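Side-chain contacts in ribulose bisphosphate carboxylase (Pyrococcus horikoshii, PDB 2D69), which probably catalyses the carboxylation of ribulose 1,5-bisphosphate to two molecules of 3-phosphoglycerate, as a step in an archaeal pathway that degrades AMP: residues Glu41-Ile46 and Ala70-Leu75; Gln100-Val105 and Leu121-Pro126; Asn108-Lys113 and Pro289-Thr294; Ala256-Leu261 and Leu296-Ala301. All coordinates share one frame; numbering follows the deposited sequence.

Contact 1: Glu41-Ile46 and Ala70-Leu75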
loop_
_atom_site.group_PDB
_atom_site.type_symbol
_atom_site.label_atom_id
_atom_site.label_comp_id
_atom_site.label_asym_id
_atom_site.label_seq_id
_atom_site.Cartn_x
_atom_site.Cartn_y
_atom_site.Cartn_z
ATOM N N GLU A 41 20.391 -20.119 -50.851
ATOM C CA GLU A 41 19.070 -20.475 -50.353
ATOM C C GLU A 41 19.120 -20.687 -48.867
ATOM O O GLU A 41 18.307 -20.134 -48.122
ATOM C CB GLU A 41 18.489 -21.714 -51.076
ATOM C CG GLU A 41 16.961 -21.588 -51.190
ATOM C CD GLU A 41 16.247 -22.883 -51.503
ATOM O OE1 GLU A 41 15.763 -23.522 -50.550
ATOM O OE2 GLU A 41 16.156 -23.238 -52.696
ATOM N N ALA A 42 20.111 -21.430 -48.407
ATOM C CA ALA A 42 20.307 -21.582 -46.972
ATOM C C ALA A 42 20.374 -20.208 -46.306
ATOM O O ALA A 42 19.662 -19.976 -45.350
ATOM C CB ALA A 42 21.590 -22.392 -46.669
ATOM N N ALA A 43 21.223 -19.311 -46.813
ATOM C CA ALA A 43 21.407 -17.995 -46.203
ATOM C C ALA A 43 20.066 -17.201 -46.174
ATOM O O ALA A 43 19.707 -16.593 -45.162
ATOM C CB ALA A 43 22.498 -17.245 -46.945
ATOM N N GLY A 44 19.337 -17.262 -47.285
ATOM C CA GLY A 44 18.012 -16.694 -47.404
ATOM C C GLY A 44 17.068 -17.221 -46.334
ATOM O O GLY A 44 16.389 -16.438 -45.692
ATOM N N ARG A 45 17.065 -18.534 -46.120
ATOM C CA ARG A 45 16.267 -19.154 -45.089
ATOM C C ARG A 45 16.582 -18.576 -43.701
ATOM O O ARG A 45 15.675 -18.332 -42.879
ATOM C CB ARG A 45 16.519 -20.655 -45.084
ATOM C CG ARG A 45 15.795 -21.346 -46.249
ATOM C CD ARG A 45 16.135 -22.812 -46.372
ATOM N NE ARG A 45 15.529 -23.439 -47.575
ATOM C CZ ARG A 45 14.362 -24.094 -47.589
ATOM N NH1 ARG A 45 13.618 -24.213 -46.490
ATOM N NH2 ARG A 45 13.902 -24.619 -48.735
ATOM N N ILE A 46 17.859 -18.339 -43.436
ATOM C CA ILE A 46 18.217 -17.716 -42.149
ATOM C C ILE A 46 17.596 -16.306 -42.034
ATOM O O ILE A 46 17.014 -15.948 -40.989
ATOM C CB ILE A 46 19.732 -17.666 -41.946
ATOM C CG1 ILE A 46 20.291 -19.089 -41.993
ATOM C CG2 ILE A 46 20.040 -17.059 -40.544
ATOM C CD1 ILE A 46 21.807 -19.166 -42.277
ATOM N N ALA A 70 14.973 -8.810 -43.391
ATOM C CA ALA A 70 16.408 -8.899 -43.190
ATOM C C ALA A 70 17.038 -9.149 -44.565
ATOM O O ALA A 70 16.361 -9.591 -45.496
ATOM C CB ALA A 70 16.756 -9.992 -42.220
ATOM N N LYS A 71 18.296 -8.768 -44.732
ATOM C CA LYS A 71 18.978 -8.937 -46.019
ATOM C C LYS A 71 20.349 -9.561 -45.841
ATOM O O LYS A 71 21.160 -9.042 -45.070
ATOM C CB LYS A 71 19.113 -7.590 -46.723
ATOM C CG LYS A 71 17.855 -7.159 -47.507
ATOM C CD LYS A 71 17.779 -7.709 -48.962
ATOM C CE LYS A 71 16.360 -7.541 -49.600
ATOM N NZ LYS A 71 15.239 -7.827 -48.575
ATOM N N VAL A 72 20.622 -10.642 -46.565
ATOM C CA VAL A 72 21.958 -11.233 -46.593
ATOM C C VAL A 72 22.809 -10.385 -47.512
ATOM O O VAL A 72 22.521 -10.301 -48.696
ATOM C CB VAL A 72 21.972 -12.685 -47.138
ATOM C CG1 VAL A 72 23.403 -13.244 -47.085
ATOM C CG2 VAL A 72 20.996 -13.571 -46.371
ATOM N N PHE A 73 23.852 -9.753 -46.968
ATOM C CA PHE A 73 24.692 -8.853 -47.741
ATOM C C PHE A 73 26.144 -9.328 -47.953
ATOM O O PHE A 73 26.889 -8.752 -48.781
ATOM C CB PHE A 73 24.641 -7.463 -47.124
ATOM C CG PHE A 73 25.387 -7.322 -45.829
ATOM C CD1 PHE A 73 26.737 -6.976 -45.830
ATOM C CD2 PHE A 73 24.733 -7.513 -44.599
ATOM C CE1 PHE A 73 27.444 -6.831 -44.637
ATOM C CE2 PHE A 73 25.421 -7.356 -43.386
ATOM C CZ PHE A 73 26.776 -7.009 -43.400
ATOM N N TYR A 74 26.528 -10.358 -47.199
ATOM C CA TYR A 74 27.836 -10.996 -47.296
ATOM C C TYR A 74 27.663 -12.508 -47.250
ATOM O O TYR A 74 26.946 -13.031 -46.404
ATOM C CB TYR A 74 28.695 -10.546 -46.124
ATOM C CG TYR A 74 30.040 -11.229 -45.974
ATOM C CD1 TYR A 74 31.230 -10.527 -46.246
ATOM C CD2 TYR A 74 30.134 -12.533 -45.513
ATOM C CE1 TYR A 74 32.477 -11.115 -46.073
ATOM C CE2 TYR A 74 31.370 -13.136 -45.335
ATOM C CZ TYR A 74 32.543 -12.417 -45.617
ATOM O OH TYR A 74 33.773 -13.006 -45.457
ATOM N N LEU A 75 28.335 -13.211 -48.142
ATOM C CA LEU A 75 28.258 -14.664 -48.173
ATOM C C LEU A 75 29.516 -15.251 -48.797
ATOM O O LEU A 75 29.755 -15.051 -49.965
ATOM C CB LEU A 75 27.037 -15.124 -48.976
ATOM C CG LEU A 75 26.935 -16.646 -49.130
ATOM C CD1 LEU A 75 26.848 -17.266 -47.716
ATOM C CD2 LEU A 75 25.750 -17.084 -49.975
#

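Contact 2: Gln100-Val105 and Leu121-Pro126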
loop_
_atom_site.group_PDB
_atom_site.type_symbol
_atom_site.label_atom_id
_atom_site.label_comp_id
_atom_site.label_asym_id
_atom_site.label_seq_id
_atom_site.Cartn_x
_atom_site.Cartn_y
_atom_site.Cartn_z
ATOM N N GLN A 100 13.656 -10.529 -26.874
ATOM C CA GLN A 100 13.011 -10.534 -28.212
ATOM C C GLN A 100 14.004 -10.593 -29.376
ATOM O O GLN A 100 13.737 -11.256 -30.420
ATOM C CB GLN A 100 12.022 -9.339 -28.382
ATOM C CG GLN A 100 11.162 -9.487 -29.734
ATOM C CD GLN A 100 11.766 -8.768 -30.942
ATOM O OE1 GLN A 100 11.335 -8.979 -32.100
ATOM N NE2 GLN A 100 12.738 -7.918 -30.690
ATOM N N LEU A 101 15.129 -9.886 -29.249
ATOM C CA LEU A 101 16.238 -9.965 -30.222
ATOM C C LEU A 101 16.648 -11.429 -30.442
ATOM O O LEU A 101 16.655 -11.951 -31.594
ATOM C CB LEU A 101 17.436 -9.129 -29.739
ATOM C CG LEU A 101 18.705 -9.270 -30.626
ATOM C CD1 LEU A 101 18.379 -8.904 -32.047
ATOM C CD2 LEU A 101 19.839 -8.427 -30.098
ATOM N N PHE A 102 16.937 -12.122 -29.352
ATOM C CA PHE A 102 17.373 -13.510 -29.412
ATOM C C PHE A 102 16.284 -14.455 -29.875
ATOM O O PHE A 102 16.574 -15.443 -30.525
ATOM C CB PHE A 102 17.953 -13.966 -28.072
ATOM C CG PHE A 102 19.432 -13.716 -27.954
ATOM C CD1 PHE A 102 20.016 -12.573 -28.506
ATOM C CD2 PHE A 102 20.262 -14.659 -27.360
ATOM C CE1 PHE A 102 21.403 -12.366 -28.423
ATOM C CE2 PHE A 102 21.620 -14.432 -27.257
ATOM C CZ PHE A 102 22.188 -13.280 -27.803
ATOM N N SER A 103 15.028 -14.155 -29.587
ATOM C CA SER A 103 13.967 -14.957 -30.194
ATOM C C SER A 103 13.985 -14.879 -31.740
ATOM O O SER A 103 13.645 -15.868 -32.468
ATOM C CB SER A 103 12.631 -14.477 -29.671
ATOM O OG SER A 103 11.662 -15.457 -29.987
ATOM N N ALA A 104 14.363 -13.714 -32.266
ATOM C CA ALA A 104 14.436 -13.531 -33.709
ATOM C C ALA A 104 15.700 -14.108 -34.311
ATOM O O ALA A 104 15.626 -14.911 -35.252
ATOM C CB ALA A 104 14.319 -12.067 -34.062
ATOM N N VAL A 105 16.859 -13.741 -33.772
ATOM C CA VAL A 105 18.137 -14.091 -34.425
ATOM C C VAL A 105 18.774 -15.417 -33.997
ATOM O O VAL A 105 19.763 -15.891 -34.570
ATOM C CB VAL A 105 19.144 -12.917 -34.342
ATOM C CG1 VAL A 105 18.502 -11.677 -34.825
ATOM C CG2 VAL A 105 19.684 -12.662 -32.951
ATOM N N LEU A 121 27.657 -16.385 -34.691
ATOM C CA LEU A 121 29.029 -16.036 -34.359
ATOM C C LEU A 121 29.174 -14.736 -33.592
ATOM O O LEU A 121 29.986 -14.647 -32.673
ATOM C CB LEU A 121 29.877 -15.945 -35.616
ATOM C CG LEU A 121 29.887 -17.172 -36.473
ATOM C CD1 LEU A 121 30.781 -16.940 -37.728
ATOM C CD2 LEU A 121 30.372 -18.388 -35.646
ATOM N N ASP A 122 28.410 -13.729 -33.985
ATOM C CA ASP A 122 28.484 -12.392 -33.396
ATOM C C ASP A 122 27.312 -11.569 -33.896
ATOM O O ASP A 122 26.703 -11.884 -34.907
ATOM C CB ASP A 122 29.798 -11.697 -33.830
ATOM C CG ASP A 122 30.285 -10.617 -32.843
ATOM O OD1 ASP A 122 29.622 -10.343 -31.827
ATOM O OD2 ASP A 122 31.359 -9.971 -33.004
ATOM N N PHE A 123 27.014 -10.487 -33.197
ATOM C CA PHE A 123 26.036 -9.531 -33.643
ATOM C C PHE A 123 26.587 -8.118 -33.301
ATOM O O PHE A 123 27.486 -7.942 -32.427
ATOM C CB PHE A 123 24.645 -9.843 -33.065
ATOM C CG PHE A 123 24.554 -9.644 -31.562
ATOM C CD1 PHE A 123 23.993 -8.519 -31.054
ATOM C CD2 PHE A 123 25.022 -10.616 -30.688
ATOM C CE1 PHE A 123 23.882 -8.340 -29.659
ATOM C CE2 PHE A 123 24.941 -10.414 -29.264
ATOM C CZ PHE A 123 24.380 -9.297 -28.787
ATOM N N HIS A 124 26.132 -7.137 -34.058
ATOM C CA HIS A 124 26.604 -5.767 -33.912
ATOM C C HIS A 124 25.355 -4.872 -33.797
ATOM O O HIS A 124 24.686 -4.592 -34.788
ATOM C CB HIS A 124 27.522 -5.388 -35.111
ATOM C CG HIS A 124 28.600 -6.416 -35.388
ATOM N ND1 HIS A 124 29.242 -7.113 -34.391
ATOM C CD2 HIS A 124 29.099 -6.909 -36.541
ATOM C CE1 HIS A 124 30.084 -7.984 -34.909
ATOM N NE2 HIS A 124 30.019 -7.883 -36.213
ATOM N N PRO A 125 25.013 -4.438 -32.595
ATOM C CA PRO A 125 23.868 -3.527 -32.453
ATOM C C PRO A 125 24.184 -2.093 -32.826
ATOM O O PRO A 125 25.160 -1.561 -32.357
ATOM C CB PRO A 125 23.481 -3.679 -30.984
ATOM C CG PRO A 125 24.863 -4.033 -30.275
ATOM C CD PRO A 125 25.568 -4.857 -31.308
ATOM N N PRO A 126 23.337 -1.447 -33.632
ATOM C CA PRO A 126 23.531 -0.021 -33.933
ATOM C C PRO A 126 23.288 0.837 -32.707
ATOM O O PRO A 126 22.758 0.355 -31.684
ATOM C CB PRO A 126 22.512 0.255 -35.027
ATOM C CG PRO A 126 21.415 -0.837 -34.801
ATOM C CD PRO A 126 22.155 -2.009 -34.308
#

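Contact 3: Asn108-Lys113 and Pro289-Thr294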
loop_
_atom_site.group_PDB
_atom_site.type_symbol
_atom_site.label_atom_id
_atom_site.label_comp_id
_atom_site.label_asym_id
_atom_site.label_seq_id
_atom_site.Cartn_x
_atom_site.Cartn_y
_atom_site.Cartn_z
ATOM N N ASN A 108 14.130 -20.064 -34.075
ATOM C CA ASN A 108 13.755 -21.167 -34.957
ATOM C C ASN A 108 14.808 -21.486 -35.981
ATOM O O ASN A 108 14.730 -22.549 -36.617
ATOM C CB ASN A 108 12.459 -20.842 -35.702
ATOM C CG ASN A 108 11.231 -21.116 -34.864
ATOM O OD1 ASN A 108 11.343 -21.423 -33.661
ATOM N ND2 ASN A 108 10.046 -21.018 -35.479
ATOM N N VAL A 109 15.760 -20.583 -36.193
ATOM C CA VAL A 109 16.724 -20.789 -37.278
ATOM C C VAL A 109 17.591 -22.049 -37.078
ATOM O O VAL A 109 18.029 -22.688 -38.045
ATOM C CB VAL A 109 17.639 -19.553 -37.519
ATOM C CG1 VAL A 109 16.880 -18.436 -38.205
ATOM C CG2 VAL A 109 18.282 -19.070 -36.251
ATOM N N PHE A 110 17.839 -22.386 -35.819
ATOM C CA PHE A 110 18.718 -23.484 -35.467
ATOM C C PHE A 110 18.106 -24.833 -35.758
ATOM O O PHE A 110 18.827 -25.835 -35.869
ATOM C CB PHE A 110 19.043 -23.426 -33.986
ATOM C CG PHE A 110 19.986 -22.338 -33.617
ATOM C CD1 PHE A 110 19.610 -21.339 -32.743
ATOM C CD2 PHE A 110 21.285 -22.350 -34.080
ATOM C CE1 PHE A 110 20.513 -20.351 -32.386
ATOM C CE2 PHE A 110 22.206 -21.362 -33.700
ATOM C CZ PHE A 110 21.832 -20.379 -32.852
ATOM N N GLY A 111 16.788 -24.868 -35.887
ATOM C CA GLY A 111 16.093 -26.093 -36.179
ATOM C C GLY A 111 15.742 -26.323 -37.645
ATOM O O GLY A 111 15.122 -27.302 -37.936
ATOM N N MET A 112 16.170 -25.464 -38.554
ATOM C CA MET A 112 15.816 -25.596 -39.974
ATOM C C MET A 112 16.426 -26.828 -40.620
ATOM O O MET A 112 17.648 -26.996 -40.635
ATOM C CB MET A 112 16.196 -24.326 -40.731
ATOM C CG MET A 112 15.376 -23.159 -40.234
ATOM S SD MET A 112 15.573 -21.637 -41.145
ATOM C CE MET A 112 17.289 -21.269 -40.914
ATOM N N LYS A 113 15.557 -27.709 -41.109
ATOM C CA LYS A 113 15.959 -28.920 -41.833
ATOM C C LYS A 113 16.985 -28.651 -42.959
ATOM O O LYS A 113 17.819 -29.499 -43.240
ATOM C CB LYS A 113 14.717 -29.619 -42.459
ATOM C CG LYS A 113 14.698 -31.148 -42.261
ATOM C CD LYS A 113 13.497 -31.843 -42.939
ATOM C CE LYS A 113 13.714 -33.389 -43.002
ATOM N NZ LYS A 113 12.515 -34.173 -43.435
ATOM N N PRO A 289 31.848 -26.304 -32.559
ATOM C CA PRO A 289 32.308 -25.242 -33.463
ATOM C C PRO A 289 31.460 -25.045 -34.725
ATOM O O PRO A 289 31.661 -24.085 -35.446
ATOM C CB PRO A 289 33.750 -25.693 -33.831
ATOM C CG PRO A 289 33.775 -27.147 -33.571
ATOM C CD PRO A 289 32.841 -27.402 -32.455
ATOM N N ARG A 290 30.550 -25.964 -35.011
ATOM C CA ARG A 290 29.726 -25.896 -36.215
ATOM C C ARG A 290 28.290 -25.385 -35.956
ATOM O O ARG A 290 27.557 -25.076 -36.902
ATOM C CB ARG A 290 29.594 -27.290 -36.801
ATOM C CG ARG A 290 30.893 -28.037 -37.099
ATOM C CD ARG A 290 30.731 -28.967 -38.276
ATOM N NE ARG A 290 31.291 -30.280 -38.106
ATOM C CZ ARG A 290 31.045 -31.291 -38.945
ATOM N NH1 ARG A 290 30.218 -31.128 -39.988
ATOM N NH2 ARG A 290 31.618 -32.475 -38.742
ATOM N N HIS A 291 27.884 -25.373 -34.682
ATOM C CA HIS A 291 26.466 -25.255 -34.321
ATOM C C HIS A 291 26.213 -24.720 -32.932
ATOM O O HIS A 291 26.766 -25.255 -31.944
ATOM C CB HIS A 291 25.757 -26.607 -34.390
ATOM C CG HIS A 291 24.259 -26.501 -34.443
ATOM N ND1 HIS A 291 23.446 -26.757 -33.356
ATOM C CD2 HIS A 291 23.428 -26.171 -35.461
ATOM C CE1 HIS A 291 22.183 -26.583 -33.707
ATOM N NE2 HIS A 291 22.145 -26.251 -34.987
ATOM N N GLY A 292 25.338 -23.715 -32.850
ATOM C CA GLY A 292 24.990 -23.100 -31.591
ATOM C C GLY A 292 25.229 -21.613 -31.534
ATOM O O GLY A 292 25.034 -20.891 -32.490
ATOM N N ILE A 293 25.579 -21.138 -30.364
ATOM C CA ILE A 293 25.841 -19.726 -30.170
ATOM C C ILE A 293 27.222 -19.639 -29.537
ATOM O O ILE A 293 27.528 -20.394 -28.613
ATOM C CB ILE A 293 24.790 -19.129 -29.240
ATOM C CG1 ILE A 293 23.358 -19.395 -29.734
ATOM C CG2 ILE A 293 25.003 -17.611 -29.062
ATOM C CD1 ILE A 293 22.333 -18.953 -28.699
ATOM N N THR A 294 28.064 -18.730 -30.023
ATOM C CA THR A 294 29.421 -18.644 -29.489
ATOM C C THR A 294 29.413 -17.985 -28.132
ATOM O O THR A 294 28.498 -17.240 -27.807
ATOM C CB THR A 294 30.322 -17.830 -30.395
ATOM O OG1 THR A 294 29.810 -16.486 -30.486
ATOM C CG2 THR A 294 30.352 -18.387 -31.821
#

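Contact 4: Ala256-Leu261 and Leu296-Ala301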
loop_
_atom_site.group_PDB
_atom_site.type_symbol
_atom_site.label_atom_id
_atom_site.label_comp_id
_atom_site.label_asym_id
_atom_site.label_seq_id
_atom_site.Cartn_x
_atom_site.Cartn_y
_atom_site.Cartn_z
ATOM N N ALA A 256 19.374 -19.704 -15.485
ATOM C CA ALA A 256 18.259 -18.794 -15.191
ATOM C C ALA A 256 17.542 -18.212 -16.427
ATOM O O ALA A 256 16.300 -18.141 -16.504
ATOM C CB ALA A 256 18.758 -17.652 -14.350
ATOM N N GLY A 257 18.344 -17.711 -17.358
ATOM C CA GLY A 257 17.862 -17.256 -18.648
ATOM C C GLY A 257 17.797 -15.730 -18.748
ATOM O O GLY A 257 17.861 -15.014 -17.761
ATOM N N TRP A 258 17.668 -15.271 -19.978
ATOM C CA TRP A 258 17.720 -13.859 -20.335
ATOM C C TRP A 258 16.623 -12.995 -19.724
ATOM O O TRP A 258 16.883 -11.839 -19.344
ATOM C CB TRP A 258 17.670 -13.732 -21.898
ATOM C CG TRP A 258 18.849 -14.284 -22.599
ATOM C CD1 TRP A 258 18.839 -15.259 -23.553
ATOM C CD2 TRP A 258 20.207 -13.941 -22.388
ATOM N NE1 TRP A 258 20.121 -15.563 -23.918
ATOM C CE2 TRP A 258 20.976 -14.730 -23.241
ATOM C CE3 TRP A 258 20.856 -13.005 -21.578
ATOM C CZ2 TRP A 258 22.352 -14.664 -23.277
ATOM C CZ3 TRP A 258 22.204 -12.911 -21.647
ATOM C CH2 TRP A 258 22.954 -13.751 -22.475
ATOM N N SER A 259 15.412 -13.530 -19.665
ATOM C CA SER A 259 14.255 -12.819 -19.140
ATOM C C SER A 259 14.459 -12.452 -17.689
ATOM O O SER A 259 14.257 -11.263 -17.278
ATOM C CB SER A 259 12.991 -13.658 -19.306
ATOM O OG SER A 259 11.902 -12.957 -18.733
ATOM N N ALA A 260 14.933 -13.417 -16.928
ATOM C CA ALA A 260 15.199 -13.150 -15.509
ATOM C C ALA A 260 16.376 -12.231 -15.353
ATOM O O ALA A 260 16.335 -11.389 -14.507
ATOM C CB ALA A 260 15.456 -14.386 -14.785
ATOM N N LEU A 261 17.408 -12.392 -16.186
ATOM C CA LEU A 261 18.603 -11.536 -16.107
ATOM C C LEU A 261 18.274 -10.071 -16.353
ATOM O O LEU A 261 18.720 -9.206 -15.616
ATOM C CB LEU A 261 19.653 -11.957 -17.109
ATOM C CG LEU A 261 21.129 -11.780 -16.801
ATOM C CD1 LEU A 261 21.998 -11.515 -18.005
ATOM C CD2 LEU A 261 21.541 -10.933 -15.596
ATOM N N LEU A 296 31.346 -15.663 -27.359
ATOM C CA LEU A 296 31.500 -14.235 -27.647
ATOM C C LEU A 296 30.132 -13.513 -27.718
ATOM O O LEU A 296 29.964 -12.423 -27.160
ATOM C CB LEU A 296 32.258 -14.033 -28.953
ATOM C CG LEU A 296 32.292 -12.590 -29.495
ATOM C CD1 LEU A 296 32.977 -11.707 -28.457
ATOM C CD2 LEU A 296 33.046 -12.527 -30.821
ATOM N N ALA A 297 29.156 -14.151 -28.367
ATOM C CA ALA A 297 27.828 -13.559 -28.531
ATOM C C ALA A 297 27.076 -13.515 -27.208
ATOM O O ALA A 297 26.453 -12.529 -26.849
ATOM C CB ALA A 297 27.031 -14.325 -29.571
ATOM N N LEU A 298 27.165 -14.613 -26.473
ATOM C CA LEU A 298 26.600 -14.711 -25.146
ATOM C C LEU A 298 27.185 -13.637 -24.291
ATOM O O LEU A 298 26.464 -12.932 -23.618
ATOM C CB LEU A 298 26.947 -16.038 -24.540
ATOM C CG LEU A 298 26.048 -16.698 -23.530
ATOM C CD1 LEU A 298 26.467 -18.183 -23.382
ATOM C CD2 LEU A 298 26.164 -16.010 -22.197
ATOM N N ALA A 299 28.498 -13.498 -24.347
ATOM C CA ALA A 299 29.196 -12.518 -23.540
ATOM C C ALA A 299 28.765 -11.087 -23.898
ATOM O O ALA A 299 28.728 -10.212 -23.038
ATOM C CB ALA A 299 30.705 -12.657 -23.722
ATOM N N LYS A 300 28.508 -10.851 -25.177
ATOM C CA LYS A 300 28.124 -9.532 -25.650
ATOM C C LYS A 300 26.734 -9.186 -25.126
ATOM O O LYS A 300 26.489 -8.091 -24.662
ATOM C CB LYS A 300 28.161 -9.489 -27.185
ATOM C CG LYS A 300 27.691 -8.204 -27.824
ATOM C CD LYS A 300 28.088 -8.124 -29.290
ATOM C CE LYS A 300 29.478 -7.523 -29.553
ATOM N NZ LYS A 300 29.861 -7.692 -31.050
ATOM N N ALA A 301 25.796 -10.105 -25.285
ATOM C CA ALA A 301 24.490 -9.931 -24.655
ATOM C C ALA A 301 24.609 -9.652 -23.165
ATOM O O ALA A 301 23.952 -8.740 -22.638
ATOM C CB ALA A 301 23.623 -11.133 -24.909
#

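Contact 1: Glu41-Ile46 and Ala70-Leu75
Ala43 and Val72 carry the apolar part of this contact. The methyl group of Ala43 meets both branches of the valine almost evenly, with CB 4.0 Å from Val72 CG2 and 4.1 Å from Val72 CG1. Val72 is turned with CG1 anti to its backbone N (chi1 -178°), which directs the two methyls together at the helix. Leu75 adds a looser touch, its CD1 lying 4.4 Å from Ala43 CB. Gly44 brings the helix backbone close, its N being 4.1 Å from Val72 CG2.

The polar atoms take no cross-segment hydrogen bond: the carbonyl O of Ala43 rests against Val72 CG2 at 3.5 Å. On the far side of the helix Arg45 grips Glu41 side-on, NE and NH2 both reaching the one oxygen OE1, which lies in the guanidinium plane; the NH2 bond measures 2.8 Å to Glu41 OE1.

The axes of segments 41-46 and 71-75 approach to 8.2 Å, their N-to-C directions 130° apart. Helix 39-49 packs on the N-terminal domain sheet: Ile46 and Ala42 reach Phe32 in strand 26-34 and Leu115 in strand 115-124, whereas Ala43 faces 71-78, an edge strand of the sheet within this chain.

Contact 2: Gln100-Val105 and Leu121-Pro126
Phe123 receives two side chains of the helix, one at each of its two CE atoms. Phe102 presents its edge toward the face of Phe123 in an offset edge-to-face pair, with ring planes at 84° and centroids 5.9 Å apart; the nearest atoms are Phe102 CE1 and Phe123 CE2, at 4.1 Å. At the other CE atom, Leu101 brings the methyl CD2 to Phe123 CE1, also at 4.1 Å. Because Leu101 and Phe102 follow each other in the helix, the aliphatic and the aromatic neighbour arrive together on the same side of the Phe123 ring.

Torsions set this up. Leu101 extends CG anti to its backbone N (chi1 174°), which carries CD2 out toward the strand, whereas Phe123 holds CG between its own N and carbonyl carbon (chi1 68°) and thereby lifts the ring off the strand toward the helix.

Further out, the backbone of Phe123 is tied at both ends. Its N makes a weak bond to Asp122 OD1 (2.9 Å), and its O accepts from Lys300 NZ, which also forms a salt bridge with Asp122 OD1. Met304 of helix 295-305 packs on the ring, and on the other flank of helix 98-105 Ser103 bonds to Glu189 O and Asp252 of the second subunit.

No hydrogen bond joins the two segments, and the touching residues are buried. The contact therefore rests on dispersion and on the favourable meeting of a positive ring edge with an electron-rich face, while the charges lie behind the strand.

Contact 3: Asn108-Lys113 and Pro289-Thr294
Phe110 and Gly292 have the nearest CA atoms of the two segments, 7.4 Å apart. The first lies in a 3-10 turn, 108-111; the second opens the short strand 292-293 with phi 123° and psi -147°, a conformation that calls for glycine.

CG of Phe110 stands anti to its carbonyl carbon, which sends the ring toward Gly292 and Ile293. Ring atom CE2 lies 3.1 Å from Gly292 O, and CZ meets Ile293 CG1 at 3.6 Å, the isoleucine crossing it at about a right angle. The edge of Phe110 points toward the face of His291, with the planes at 71°. That imidazole returns to the turn as a donor: NE2 makes a weak hydrogen bond of 3.5 Å to Phe110 O, which lies in the plane of the His291 ring. The same oxygen accepts from Arg287 of the second subunit. An alanine at Phe110 would keep the carbonyl but is likely to open a gap over Gly292 and Ile293 and leave the His291 face without its aromatic partner.

Strand 292-293, from the barrel domain, pairs alongside strand 115-124 of the N-terminal domain sheet, and Phe110 covers this junction: an interdomain seam of the RuBisCO large chain, set beside the subunit interface.

Contact 4: Ala256-Leu261 and Leu296-Ala301
Trp258 reaches across from the start of one helix to Leu298 and Ala301 on another, and the far end of its six-membered ring does all the touching. CH2 is the leading atom, 3.6 Å from Ala301 CB and 3.9 Å from Leu298 CD2. The alanine methyl also lies 4.0 Å from CZ3 of Trp258, obliquely to the indole. At the ring edge, near its plane, Leu298 O sits 3.8 Å from Trp258 CH2.

The indole is aimed by its first torsion: CG stands anti to the carbonyl carbon and beside the backbone N (chi1 -66°), and the benzo end reaches helix 295-305. In Leu298, CG is anti to the backbone N (chi1 -151°) and CD1 continues the extended chain (chi2 165°), which leaves the other branch, CD2, to meet Trp258 CH2 as the two side chains pass at a slant. Gly257, at the N-cap with positive phi, starts the helix just ahead of Trp258.

Around the pair, Phe102 packs edge-to-face with Trp258, and Val255 of the second subunit adds to the packing on the indole. The Leu298 side chain is about 6 Å from that of Arg279, a predicted substrate-binding residue. A serine in place of Trp258 would probably leave Ala301 CB and Leu298 CD2 facing a gap and Phe102 without its edge-to-face partner.

Both helices, 258-271 and 295-305, belong to the alpha/beta barrel, with strand 274-278 among the elements between them in the chain. Their meeting is apolar and buried: Leu298 O meets a C-H edge of the indole, no hydrogen bond crosses, and the join probably rests on dispersion and close packing.

Overall arrangement
All four contacts are buried, but the centre of contact 4 lies about 8 Å from the centre of the chain, that of contact 1 about 28 Å. Contacts 1 and 2 each set a helix on the mixed sheet of the N-terminal domain, by small aliphatic groups in the first and by an aromatic pair and a leucine in the second. Contact 3 reaches the same sheet from the barrel domain and, unlike the others, includes a hydrogen bond, though weak, between its segments. Contact 4 joins two barrel helices. Met112 packs against Ile46, linking contacts 3 and 1, while Thr294 bonds to Leu121 O between contacts 3 and 2. All but contact 1 border the second subunit.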